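Local structure of COG0546: Predicted phosphatases (Streptococcus pneumoniae, 2AH5) at residues I90-E95 with L203-Y208; L178-G183 with Y197-P202. The protein is probably a phosphatase of the haloacid dehalogenase-like hydrolase family, although its substrate has not been established. All blocks are in the same frame, centred on the assembly; numbering follows the deposited sequence.

Interaction 1 (I90-E95 with L203-Y208)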
# COMPACT_ATOMS: atom_id res chain seq x y z
N ILE A 90 -14.33 6.33 0.15
CA ILE A 90 -15.57 5.71 -0.33
C ILE A 90 -16.10 6.46 -1.57
O ILE A 90 -16.44 5.83 -2.57
CB ILE A 90 -16.68 5.59 0.76
CG1 ILE A 90 -16.26 4.64 1.89
CG2 ILE A 90 -17.99 5.08 0.15
CD1 ILE A 90 -16.29 3.16 1.51
N ASP A 91 -16.15 7.80 -1.48
CA ASP A 91 -16.56 8.64 -2.64
C ASP A 91 -15.72 8.33 -3.89
O ASP A 91 -16.27 8.13 -4.98
CB ASP A 91 -16.50 10.12 -2.31
CG ASP A 91 -17.38 10.97 -3.24
OD1 ASP A 91 -18.33 10.41 -3.88
OD2 ASP A 91 -17.10 12.19 -3.32
N LEU A 92 -14.41 8.30 -3.72
CA LEU A 92 -13.49 8.06 -4.85
C LEU A 92 -13.75 6.70 -5.46
O LEU A 92 -13.83 6.55 -6.69
CB LEU A 92 -12.04 8.11 -4.35
CG LEU A 92 -11.00 7.72 -5.40
CD1 LEU A 92 -11.02 8.70 -6.58
CD2 LEU A 92 -9.63 7.70 -4.71
N LEU A 93 -13.85 5.68 -4.60
CA LEU A 93 -14.13 4.33 -5.11
C LEU A 93 -15.48 4.17 -5.82
O LEU A 93 -15.54 3.57 -6.89
CB LEU A 93 -14.02 3.31 -3.98
CG LEU A 93 -12.63 3.19 -3.37
CD1 LEU A 93 -12.68 2.23 -2.16
CD2 LEU A 93 -11.62 2.72 -4.45
N GLU A 94 -16.55 4.68 -5.22
CA GLU A 94 -17.89 4.64 -5.85
C GLU A 94 -17.81 5.27 -7.24
O GLU A 94 -18.30 4.71 -8.23
CB GLU A 94 -18.93 5.41 -5.01
CG GLU A 94 -19.29 4.83 -3.67
CD GLU A 94 -20.21 5.76 -2.86
OE1 GLU A 94 -19.85 6.96 -2.64
OE2 GLU A 94 -21.28 5.29 -2.41
N GLU A 95 -17.14 6.42 -7.34
CA GLU A 95 -17.04 7.12 -8.62
C GLU A 95 -16.22 6.37 -9.65
O GLU A 95 -16.68 6.15 -10.77
CB GLU A 95 -16.49 8.53 -8.40
CG GLU A 95 -17.49 9.48 -7.72
CD GLU A 95 -18.78 9.60 -8.53
OE1 GLU A 95 -18.70 10.02 -9.70
OE2 GLU A 95 -19.86 9.26 -8.00
N LEU A 203 -10.50 13.29 -4.17
CA LEU A 203 -11.34 13.68 -5.33
C LEU A 203 -10.57 14.36 -6.46
O LEU A 203 -11.02 14.39 -7.64
CB LEU A 203 -12.62 14.43 -4.92
CG LEU A 203 -13.55 13.72 -3.92
CD1 LEU A 203 -14.86 14.51 -3.74
CD2 LEU A 203 -13.86 12.27 -4.31
N GLU A 204 -9.36 14.82 -6.15
CA GLU A 204 -8.47 15.33 -7.19
C GLU A 204 -8.07 14.20 -8.21
O GLU A 204 -7.81 14.45 -9.39
CB GLU A 204 -7.26 15.90 -6.49
CG GLU A 204 -6.40 16.75 -7.35
CD GLU A 204 -5.24 17.33 -6.56
OE1 GLU A 204 -5.13 17.07 -5.33
OE2 GLU A 204 -4.44 18.01 -7.21
N VAL A 205 -8.10 12.95 -7.74
CA VAL A 205 -7.74 11.79 -8.57
C VAL A 205 -8.66 11.69 -9.78
O VAL A 205 -8.27 11.28 -10.87
CB VAL A 205 -7.81 10.48 -7.75
CG1 VAL A 205 -7.66 9.27 -8.67
CG2 VAL A 205 -6.71 10.43 -6.68
N LEU A 206 -9.91 12.09 -9.58
CA LEU A 206 -10.98 11.85 -10.54
C LEU A 206 -10.76 12.62 -11.82
O LEU A 206 -11.09 12.14 -12.89
CB LEU A 206 -12.31 12.24 -9.92
CG LEU A 206 -12.77 11.29 -8.84
CD1 LEU A 206 -13.97 11.92 -8.14
CD2 LEU A 206 -13.14 9.92 -9.45
N ALA A 207 -10.19 13.81 -11.69
CA ALA A 207 -9.94 14.72 -12.82
C ALA A 207 -9.03 14.11 -13.88
O ALA A 207 -9.16 14.41 -15.07
CB ALA A 207 -9.35 16.05 -12.32
N TYR A 208 -8.11 13.23 -13.47
CA TYR A 208 -7.23 12.59 -14.43
C TYR A 208 -8.02 11.78 -15.43
O TYR A 208 -7.66 11.76 -16.61
CB TYR A 208 -6.17 11.69 -13.76
CG TYR A 208 -5.11 11.20 -14.72
CD1 TYR A 208 -4.31 12.10 -15.44
CD2 TYR A 208 -4.92 9.83 -14.94
CE1 TYR A 208 -3.33 11.65 -16.32
CE2 TYR A 208 -3.94 9.36 -15.83
CZ TYR A 208 -3.15 10.29 -16.52
OH TYR A 208 -2.17 9.87 -17.39

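Interaction 2 (L178-G183 with Y197-P202)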
# COMPACT_ATOMS: atom_id res chain seq x y z
N LEU A 178 0.25 7.19 -10.57
CA LEU A 178 -0.43 8.35 -10.02
C LEU A 178 -0.05 8.47 -8.54
O LEU A 178 -0.44 7.62 -7.71
CB LEU A 178 -1.94 8.19 -10.18
CG LEU A 178 -2.81 9.46 -9.98
CD1 LEU A 178 -4.15 9.27 -10.66
CD2 LEU A 178 -2.98 9.87 -8.52
N ALA A 179 0.72 9.51 -8.22
CA ALA A 179 1.22 9.70 -6.86
C ALA A 179 0.17 10.38 -5.99
O ALA A 179 -0.46 11.34 -6.41
CB ALA A 179 2.52 10.55 -6.84
N ILE A 180 0.01 9.90 -4.76
CA ILE A 180 -0.88 10.56 -3.80
C ILE A 180 -0.09 10.97 -2.57
O ILE A 180 0.85 10.27 -2.17
CB ILE A 180 -2.14 9.72 -3.46
CG1 ILE A 180 -1.81 8.49 -2.57
CG2 ILE A 180 -2.92 9.40 -4.78
CD1 ILE A 180 -1.85 8.80 -1.04
N THR A 181 -0.46 12.11 -1.99
CA THR A 181 0.38 12.70 -0.94
C THR A 181 -0.33 12.83 0.41
O THR A 181 0.22 13.44 1.33
CB THR A 181 0.91 14.10 -1.37
OG1 THR A 181 -0.21 14.97 -1.54
CG2 THR A 181 1.67 14.02 -2.70
N TRP A 182 -1.55 12.29 0.51
CA TRP A 182 -2.32 12.28 1.77
C TRP A 182 -1.88 11.11 2.67
O TRP A 182 -2.40 10.94 3.79
CB TRP A 182 -3.84 12.23 1.53
CG TRP A 182 -4.34 10.96 0.91
CD1 TRP A 182 -4.47 9.73 1.52
CD2 TRP A 182 -4.83 10.79 -0.43
NE1 TRP A 182 -4.99 8.81 0.64
CE2 TRP A 182 -5.21 9.43 -0.57
CE3 TRP A 182 -4.96 11.64 -1.53
CZ2 TRP A 182 -5.71 8.90 -1.77
CZ3 TRP A 182 -5.46 11.12 -2.73
CH2 TRP A 182 -5.83 9.77 -2.84
N GLY A 183 -0.95 10.31 2.17
CA GLY A 183 -0.57 9.05 2.82
C GLY A 183 0.80 9.06 3.47
O GLY A 183 1.23 10.08 4.02
N TYR A 197 0.42 11.79 -12.88
CA TYR A 197 -0.55 12.69 -12.27
C TYR A 197 -0.29 12.64 -10.77
O TYR A 197 0.27 11.66 -10.26
CB TYR A 197 -1.96 12.23 -12.59
CG TYR A 197 -3.05 13.19 -12.18
CD1 TYR A 197 -3.47 14.23 -13.04
CD2 TYR A 197 -3.69 13.05 -10.95
CE1 TYR A 197 -4.50 15.11 -12.67
CE2 TYR A 197 -4.71 13.92 -10.56
CZ TYR A 197 -5.10 14.93 -11.42
OH TYR A 197 -6.09 15.77 -10.98
N ILE A 198 -0.69 13.70 -10.06
CA ILE A 198 -0.46 13.74 -8.61
C ILE A 198 -1.70 14.31 -7.91
O ILE A 198 -2.38 15.15 -8.48
CB ILE A 198 0.84 14.53 -8.23
CG1 ILE A 198 1.14 14.42 -6.72
CG2 ILE A 198 0.75 15.96 -8.67
CD1 ILE A 198 2.66 14.52 -6.38
N ALA A 199 -1.99 13.83 -6.71
CA ALA A 199 -3.16 14.30 -5.96
C ALA A 199 -2.86 14.40 -4.49
O ALA A 199 -2.36 13.46 -3.89
CB ALA A 199 -4.36 13.36 -6.15
N HIS A 200 -3.25 15.52 -3.89
CA HIS A 200 -3.15 15.62 -2.43
C HIS A 200 -4.47 15.31 -1.69
O HIS A 200 -4.49 15.21 -0.46
CB HIS A 200 -2.54 16.98 -1.98
CG HIS A 200 -3.44 18.16 -2.14
ND1 HIS A 200 -3.71 18.73 -3.37
CD2 HIS A 200 -4.10 18.91 -1.22
CE1 HIS A 200 -4.52 19.77 -3.20
NE2 HIS A 200 -4.77 19.89 -1.91
N LYS A 201 -5.55 15.16 -2.46
CA LYS A 201 -6.86 14.84 -1.95
C LYS A 201 -7.53 13.80 -2.85
O LYS A 201 -7.40 13.89 -4.07
CB LYS A 201 -7.77 16.08 -1.95
CG LYS A 201 -7.48 17.12 -0.88
CD LYS A 201 -8.40 18.30 -1.15
CE LYS A 201 -8.93 18.95 0.13
NZ LYS A 201 -9.85 20.09 -0.19
N PRO A 202 -8.26 12.85 -2.25
CA PRO A 202 -8.86 11.79 -3.07
C PRO A 202 -9.65 12.26 -4.29
O PRO A 202 -9.46 11.69 -5.35
CB PRO A 202 -9.76 11.05 -2.07
CG PRO A 202 -8.97 11.19 -0.77
CD PRO A 202 -8.54 12.63 -0.82

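Interaction 1 (I90-E95 with L203-Y208)
The flat group here is the carboxylate of Asp-91, which meets Leu-203 on its OD2 side: OD2 sits 3.3 Å from Leu-203 CD1 and 3.4 Å from Leu-203 CD2. The two side chains cross at about a right angle. This is van der Waals contact, and no hydrogen bond links the two segments. Deeper in, Leu-92 does the apolar work. With its CG anti to the backbone N (chi1 174°), it reaches across to the other helix and puts one methyl in the notch between two residues, CD1 lying 3.9 Å from Val-205 CB and 3.8 Å from Leu-206 CD2. Leu-92 and Leu-206 run past each other in opposite directions, and Leu-206 CD2 also touches Glu-95 CB at 3.8 Å, one turn further along from Asp-91. The axes run nearly parallel, 21° apart, but 10.4 Å from each other, a wide spacing bridged by leucine branches. Residues 90-95 lie in helix 89-97, and 204-208 form a short, weakly bonded helix; Val-205 of the latter packs on Ala-199 of edge strand 197-199 and on Ile-160 of strand 157-161, both in the central parallel sheet of the haloacid dehalogenase-like fold, while helix 89-97 turns Leu-93 to Phe-125 in a neighbouring loop.

Interaction 2 (L178-G183 with Y197-P202)
Three backbone hydrogen bonds stitch Ala-179 and Thr-181 to Tyr-197 and Ala-199. Ala-179 uses both its polar atoms: its N gives a bond to Tyr-197 O (3.0 Å), and its O takes one from Ala-199 N (2.9 Å). The next, from Thr-181 N to Ala-199 O (3.0 Å), continues the pairing just past the end of strand 176-180. Further along, Trp-182 NE1 hydrogen-bonds Thr-14 O. The strands run parallel and belong to a beta-alpha-beta unit, with helix 187-191 between them; strand 197-199 forms an outer edge of the six-stranded parallel sheet, a Rossmann-like core as in other haloacid dehalogenase relatives. On the face of Ala-179 and Ile-198, the Ile-198 CD1 methyl packs against Thr-181 CG2 (3.8 Å), and Leu-190 and Gln-187 of helix 187-191 close over this side. On the other face Leu-178 lies alongside Tyr-197, pointing the same way, and the tyrosine OH bonds Glu-204 O. Beyond the strands, Trp-182 has its CG between the backbone N and the carbonyl carbon (chi1 67°), which lays the indole against the 200-202 backbone. The backbone of His-200 meets the ring edge. Ile-180 CD1 covers one face and Pro-202 the opposite one, in a CH-pi contact: Pro-202 CG lies 3.9 Å from the centroid of the Trp-182 six-membered ring.

From the N terminus the chain lays down strand 6-9 and the helices through 64-79 before it reaches helix 89-97, whose residues 90-95 meet their partner more than a hundred residues later. It then builds strands 102-106, 128-132 and 157-161 before arriving at strand 176-180. Interaction 2 closes the short loop: after helix 187-191 the chain returns as strand 197-199 beside that strand. Pro-202 leads straight into 203-208, where interaction 1 closes the long loop, so interaction 2 nests inside it without crossing. The two centres lie about 11 Å apart, and they touch directly, with Tyr-208 packing on Tyr-197. Together they tie the C-terminal strand and helix to the sheet and to the much earlier helix 89-97.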